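Local coordinates for putative glycosyltransferase (Mannosyltransferase) involved in glycosylating the PBCV-1 major capsid protein (Paramecium bursaria Chlorella virus 1, PDB 2P6W), which is a putative glycosyltransferase thought to help glycosylate the major viral capsid protein, its N-terminal domain here binding manganese, UDP and UDP-glucose, at residues S81-N86 against T122-V127; V194-T199 against E206-V211. All blocks are in the same frame, centred on the assembly; numbering follows the deposited sequence.

Contact 1: S81-N86 against T122-V127; sequences SDVYVN and TGVKFV. With MN (manganese (II) ion), chain B.
Next to the manganese site of this GT-A-type domain, where the DxD pair D80 and D82 follows strand 75-79, V83 reaches across to G123 and V124. The contact is small and made by packing alone, burying 83 Å² with no hydrogen bond between the segments. One methyl does the touching: V83 CG2 lies 3.8 Å from G123 O and 4.1 Å from V124 CG2. In V83, CG1 stands anti to the backbone N (chi1 171°), which puts CG2 anti to the carbonyl carbon and facing V124; the two valine side chains cross at about a right angle. G123 has no side chain, and its backbone supplies the carbonyl that V83 meets. One residue earlier, D82 serves the metal. With CG lodged between its backbone N and carbonyl carbon (chi1 41°), its carboxylate swings to the manganese and binds through one oxygen: D82 OD2 sits 2.1 Å from the manganese, whereas D82 OD1 stays 3.2 Å away. D80 and H195 also ligate the ion, and S81 between the two aspartates binds UDP and UDP-glucose in other crystals of this protein. The contact thus packs the start of strand 83-85, straight after the metal-binding loop, against G123 and V124 of the segment 122-127. G123 is backbone-bonded to D80, and K125 to W78 of strand 75-79 in the central sheet. V83 also rests on F193 and H195 of strand 193-195, while V124 packs on L77 and L79 of strand 75-79.

Contact 2: V194-T199 against E206-V211; sequences VHMCGT and EHMEMV. With MN (manganese (II) ion), chain B.
The carbonyl oxygen of M196, whose side chain packs on H207 and M208, is gripped by R204 NH2; T199 OG1 also approaches M196 O, at 3.1 Å, but that bond is weak and not settled. M196 opens a type II turn ending at T199, with G198 at the position where positive phi (81°) suits glycine; it is also the centre of an inverse gamma turn, closed by a weak bond from C197 N to H195 O. Across the contact M196 points its thioether at the last helix of this domain, 201-210. M196 CG lies over one face of the H207 imidazole, and M196 SD sits 4.3 Å from the centroid of that ring, 48° off the normal, an oblique Met-aromatic approach. The M196 chain runs straight to SD and then bends at chi3 (-65°), turning the methyl to M208: M196 CE is 3.8 Å from M208 SD, and the two sulfurs of M196 and M208 are also 3.8 Å apart. M208, bent twice, meets it obliquely. In the residue before, H195 faces the other way and binds manganese through NE2 at 2.3 Å. C197 CB lies 3.5 Å above the centre of the H195 ring, and N178 OD1 is hydrogen-bonded to H195 ND1, fixing the ring's rotation. C197, G198 and R204 bind UDP in other crystals of this protein. The contact packs helix 201-210 against the residue that follows strand 193-195, with M208 also packed on Y21, K24 and L28 of helix 20-36 and on Y84 of strand 83-85.

How the contacts relate
The two contacts have centres about 13 Å apart and come in series along the chain, contact 1 closing before contact 2 opens. They meet in the small three-stranded sheet, where 83-85 and 193-195 are antiparallel neighbours: D82 and M196, then Y84 and V194, are joined by probable backbone hydrogen bonds. Contact 1 lies near the centre of the chain and ties this sheet to the six-stranded central one; contact 2 lies farther out and ties it to the last helix of this domain, 201-210. Each supplies a manganese ligand, D82 from one and H195 from the other, so the metal site draws together parts of the chain far apart in sequence.

Contact 1: S81-N86 against T122-V127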
loop_
_atom_site.group_PDB
_atom_site.type_symbol
_atom_site.label_atom_id
_atom_site.label_comp_id
_atom_site.label_asym_id
_atom_site.label_seq_id
_atom_site.Cartn_x
_atom_site.Cartn_y
_atom_site.Cartn_z
ATOM N N SER A 81 -2.465 -6.753 -0.448
ATOM C CA SER A 81 -2.135 -8.137 -0.107
ATOM C C SER A 81 -1.391 -8.868 -1.230
ATOM O O SER A 81 -0.897 -9.990 -1.026
ATOM C CB SER A 81 -3.397 -8.920 0.290
ATOM O OG SER A 81 -4.373 -8.838 -0.741
ATOM N N ASP A 82 -1.276 -8.228 -2.393
ATOM C CA ASP A 82 -0.496 -8.788 -3.494
ATOM C C ASP A 82 0.915 -8.142 -3.563
ATOM O O ASP A 82 1.624 -8.256 -4.562
ATOM C CB ASP A 82 -1.264 -8.665 -4.797
ATOM C CG ASP A 82 -1.972 -7.327 -4.939
ATOM O OD1 ASP A 82 -3.183 -7.244 -4.612
ATOM O OD2 ASP A 82 -1.329 -6.355 -5.370
ATOM N N VAL A 83 1.321 -7.499 -2.469
ATOM C CA VAL A 83 2.677 -6.950 -2.357
ATOM C C VAL A 83 3.448 -7.774 -1.320
ATOM O O VAL A 83 2.890 -8.155 -0.294
ATOM C CB VAL A 83 2.647 -5.451 -1.926
ATOM C CG1 VAL A 83 4.044 -4.971 -1.600
ATOM C CG2 VAL A 83 2.038 -4.577 -3.030
ATOM N N TYR A 84 4.721 -8.070 -1.573
ATOM C CA TYR A 84 5.494 -8.749 -0.531
ATOM C C TYR A 84 6.860 -8.112 -0.343
ATOM O O TYR A 84 7.266 -7.249 -1.110
ATOM C CB TYR A 84 5.632 -10.239 -0.825
ATOM C CG TYR A 84 6.412 -10.556 -2.080
ATOM C CD1 TYR A 84 7.780 -10.825 -2.032
ATOM C CD2 TYR A 84 5.770 -10.625 -3.316
ATOM C CE1 TYR A 84 8.488 -11.122 -3.183
ATOM C CE2 TYR A 84 6.468 -10.930 -4.485
ATOM C CZ TYR A 84 7.837 -11.176 -4.412
ATOM O OH TYR A 84 8.531 -11.487 -5.558
ATOM N N VAL A 85 7.541 -8.534 0.713
ATOM C CA VAL A 85 8.873 -8.052 0.989
ATOM C C VAL A 85 9.858 -8.986 0.295
ATOM O O VAL A 85 9.850 -10.200 0.528
ATOM C CB VAL A 85 9.129 -8.005 2.508
ATOM C CG1 VAL A 85 10.575 -7.674 2.785
ATOM C CG2 VAL A 85 8.209 -6.958 3.183
ATOM N N ASN A 86 10.697 -8.421 -0.566
ATOM C CA ASN A 86 11.768 -9.174 -1.229
ATOM C C ASN A 86 12.726 -9.796 -0.193
ATOM O O ASN A 86 13.407 -9.058 0.524
ATOM C CB ASN A 86 12.543 -8.219 -2.139
ATOM C CG ASN A 86 13.742 -8.873 -2.819
ATOM O OD1 ASN A 86 13.910 -10.094 -2.789
ATOM N ND2 ASN A 86 14.589 -8.050 -3.427
ATOM N N THR A 122 -1.321 3.059 -6.071
ATOM C CA THR A 122 -1.437 3.150 -4.614
ATOM C C THR A 122 -1.432 1.787 -3.920
ATOM O O THR A 122 -1.848 1.676 -2.764
ATOM C CB THR A 122 -2.686 3.958 -4.186
ATOM O OG1 THR A 122 -3.846 3.420 -4.831
ATOM C CG2 THR A 122 -2.520 5.460 -4.527
ATOM N N GLY A 123 -0.904 0.771 -4.610
ATOM C CA GLY A 123 -0.698 -0.551 -4.006
ATOM C C GLY A 123 0.307 -0.480 -2.860
ATOM O O GLY A 123 0.340 -1.353 -1.985
ATOM N N VAL A 124 1.140 0.561 -2.890
ATOM C CA VAL A 124 2.062 0.925 -1.797
ATOM C C VAL A 124 1.882 2.427 -1.583
ATOM O O VAL A 124 2.036 3.197 -2.534
ATOM C CB VAL A 124 3.540 0.661 -2.176
ATOM C CG1 VAL A 124 4.443 1.050 -1.022
ATOM C CG2 VAL A 124 3.743 -0.832 -2.507
ATOM N N LYS A 125 1.540 2.831 -0.358
ATOM C CA LYS A 125 1.164 4.227 -0.100
ATOM C C LYS A 125 1.514 4.576 1.336
ATOM O O LYS A 125 1.042 3.917 2.275
ATOM C CB LYS A 125 -0.350 4.421 -0.317
ATOM C CG LYS A 125 -0.864 5.822 -0.035
ATOM C CD LYS A 125 -2.385 5.938 -0.254
ATOM C CE LYS A 125 -3.189 5.207 0.827
ATOM N NZ LYS A 125 -4.655 5.659 0.797
ATOM N N PHE A 126 2.354 5.601 1.497
ATOM C CA PHE A 126 2.739 6.124 2.808
ATOM C C PHE A 126 1.835 7.282 3.152
ATOM O O PHE A 126 1.692 8.209 2.361
ATOM C CB PHE A 126 4.168 6.680 2.776
ATOM C CG PHE A 126 5.248 5.635 2.689
ATOM C CD1 PHE A 126 5.939 5.252 3.829
ATOM C CD2 PHE A 126 5.622 5.081 1.457
ATOM C CE1 PHE A 126 6.978 4.301 3.763
ATOM C CE2 PHE A 126 6.662 4.122 1.387
ATOM C CZ PHE A 126 7.337 3.752 2.539
ATOM N N VAL A 127 1.254 7.230 4.351
ATOM C CA VAL A 127 0.323 8.249 4.830
ATOM C C VAL A 127 0.778 8.728 6.212
ATOM O O VAL A 127 0.842 7.933 7.152
ATOM C CB VAL A 127 -1.105 7.659 4.997
ATOM C CG1 VAL A 127 -2.099 8.770 5.343
ATOM C CG2 VAL A 127 -1.547 6.933 3.740
HETATM MN MN MN B . -2.190 -4.611 -6.078
#

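Contact 2: V194-T199 against E206-V211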
loop_
_atom_site.group_PDB
_atom_site.type_symbol
_atom_site.label_atom_id
_atom_site.label_comp_id
_atom_site.label_asym_id
_atom_site.label_seq_id
_atom_site.Cartn_x
_atom_site.Cartn_y
_atom_site.Cartn_z
ATOM N N VAL A 194 7.759 -5.794 -3.616
ATOM C CA VAL A 194 7.510 -6.340 -4.935
ATOM C C VAL A 194 5.992 -6.471 -5.106
ATOM O O VAL A 194 5.309 -7.029 -4.252
ATOM C CB VAL A 194 8.191 -7.714 -5.106
ATOM C CG1 VAL A 194 7.874 -8.296 -6.481
ATOM C CG2 VAL A 194 9.707 -7.594 -4.908
ATOM N N HIS A 195 5.452 -5.968 -6.209
ATOM C CA HIS A 195 4.009 -5.836 -6.322
ATOM C C HIS A 195 3.470 -6.722 -7.459
ATOM O O HIS A 195 3.772 -6.495 -8.618
ATOM C CB HIS A 195 3.658 -4.358 -6.523
ATOM C CG HIS A 195 2.191 -4.073 -6.624
ATOM N ND1 HIS A 195 1.700 -2.804 -6.875
ATOM C CD2 HIS A 195 1.105 -4.880 -6.497
ATOM C CE1 HIS A 195 0.375 -2.847 -6.897
ATOM N NE2 HIS A 195 -0.010 -4.095 -6.679
ATOM N N MET A 196 2.737 -7.770 -7.102
ATOM C CA MET A 196 2.153 -8.672 -8.106
ATOM C C MET A 196 0.866 -8.085 -8.690
ATOM O O MET A 196 -0.215 -8.664 -8.571
ATOM C CB MET A 196 1.897 -10.055 -7.487
ATOM C CG MET A 196 3.137 -10.741 -6.909
ATOM S SD MET A 196 2.693 -12.328 -6.138
ATOM C CE MET A 196 1.660 -11.761 -4.782
ATOM N N CYS A 197 1.003 -6.950 -9.361
ATOM C CA CYS A 197 -0.140 -6.165 -9.797
ATOM C C CYS A 197 -0.806 -6.752 -11.039
ATOM O O CYS A 197 -0.119 -7.157 -11.978
ATOM C CB CYS A 197 0.343 -4.749 -10.079
ATOM S SG CYS A 197 -0.943 -3.551 -10.393
ATOM N N GLY A 198 -2.139 -6.836 -11.016
ATOM C CA GLY A 198 -2.923 -7.166 -12.214
ATOM C C GLY A 198 -3.016 -8.634 -12.568
ATOM O O GLY A 198 -3.625 -8.995 -13.588
ATOM N N THR A 199 -2.458 -9.489 -11.721
ATOM C CA THR A 199 -2.429 -10.925 -12.009
ATOM C C THR A 199 -3.507 -11.660 -11.214
ATOM O O THR A 199 -4.088 -11.104 -10.281
ATOM C CB THR A 199 -1.041 -11.509 -11.699
ATOM O OG1 THR A 199 -0.694 -11.191 -10.351
ATOM C CG2 THR A 199 0.012 -10.879 -12.625
ATOM N N GLU A 206 1.333 -19.193 -7.552
ATOM C CA GLU A 206 2.479 -19.794 -8.225
ATOM C C GLU A 206 3.736 -18.930 -8.058
ATOM O O GLU A 206 4.828 -19.458 -7.820
ATOM C CB GLU A 206 2.152 -20.044 -9.704
ATOM C CG GLU A 206 3.206 -20.877 -10.438
ATOM C CD GLU A 206 2.640 -21.663 -11.612
ATOM O OE1 GLU A 206 1.773 -21.129 -12.344
ATOM O OE2 GLU A 206 3.085 -22.820 -11.810
ATOM N N HIS A 207 3.583 -17.609 -8.150
ATOM C CA HIS A 207 4.711 -16.697 -7.927
ATOM C C HIS A 207 5.231 -16.860 -6.509
ATOM O O HIS A 207 6.437 -17.008 -6.296
ATOM C CB HIS A 207 4.307 -15.238 -8.150
ATOM C CG HIS A 207 5.461 -14.287 -8.169
ATOM N ND1 HIS A 207 5.922 -13.652 -7.036
ATOM C CD2 HIS A 207 6.236 -13.848 -9.190
ATOM C CE1 HIS A 207 6.934 -12.861 -7.359
ATOM N NE2 HIS A 207 7.153 -12.977 -8.656
ATOM N N MET A 208 4.320 -16.834 -5.537
ATOM C CA MET A 208 4.744 -16.884 -4.148
ATOM C C MET A 208 5.468 -18.180 -3.776
ATOM O O MET A 208 6.364 -18.167 -2.935
ATOM C CB MET A 208 3.585 -16.568 -3.202
ATOM C CG MET A 208 3.098 -15.112 -3.311
ATOM S SD MET A 208 4.425 -13.887 -3.162
ATOM C CE MET A 208 5.041 -14.215 -1.497
ATOM N N GLU A 209 5.103 -19.280 -4.434
ATOM C CA GLU A 209 5.788 -20.558 -4.231
ATOM C C GLU A 209 7.265 -20.491 -4.601
ATOM O O GLU A 209 8.098 -21.200 -4.013
ATOM C CB GLU A 209 5.100 -21.667 -5.032
ATOM C CG GLU A 209 3.818 -22.174 -4.404
ATOM C CD GLU A 209 3.072 -23.156 -5.302
ATOM O OE1 GLU A 209 3.748 -23.890 -6.062
ATOM O OE2 GLU A 209 1.815 -23.179 -5.253
ATOM N N MET A 210 7.591 -19.644 -5.574
ATOM C CA MET A 210 8.969 -19.493 -6.024
ATOM C C MET A 210 9.748 -18.521 -5.148
ATOM O O MET A 210 10.989 -18.515 -5.171
ATOM C CB MET A 210 9.018 -19.083 -7.499
ATOM C CG MET A 210 8.644 -20.229 -8.438
ATOM S SD MET A 210 8.622 -19.734 -10.166
ATOM C CE MET A 210 7.019 -18.940 -10.273
ATOM N N VAL A 211 9.023 -17.721 -4.363
ATOM C CA VAL A 211 9.635 -16.799 -3.413
ATOM C C VAL A 211 10.156 -17.538 -2.185
ATOM O O VAL A 211 9.403 -18.214 -1.475
ATOM C CB VAL A 211 8.643 -15.711 -2.962
ATOM C CG1 VAL A 211 9.272 -14.825 -1.899
ATOM C CG2 VAL A 211 8.183 -14.884 -4.152
HETATM MN MN MN B . -2.190 -4.611 -6.078
#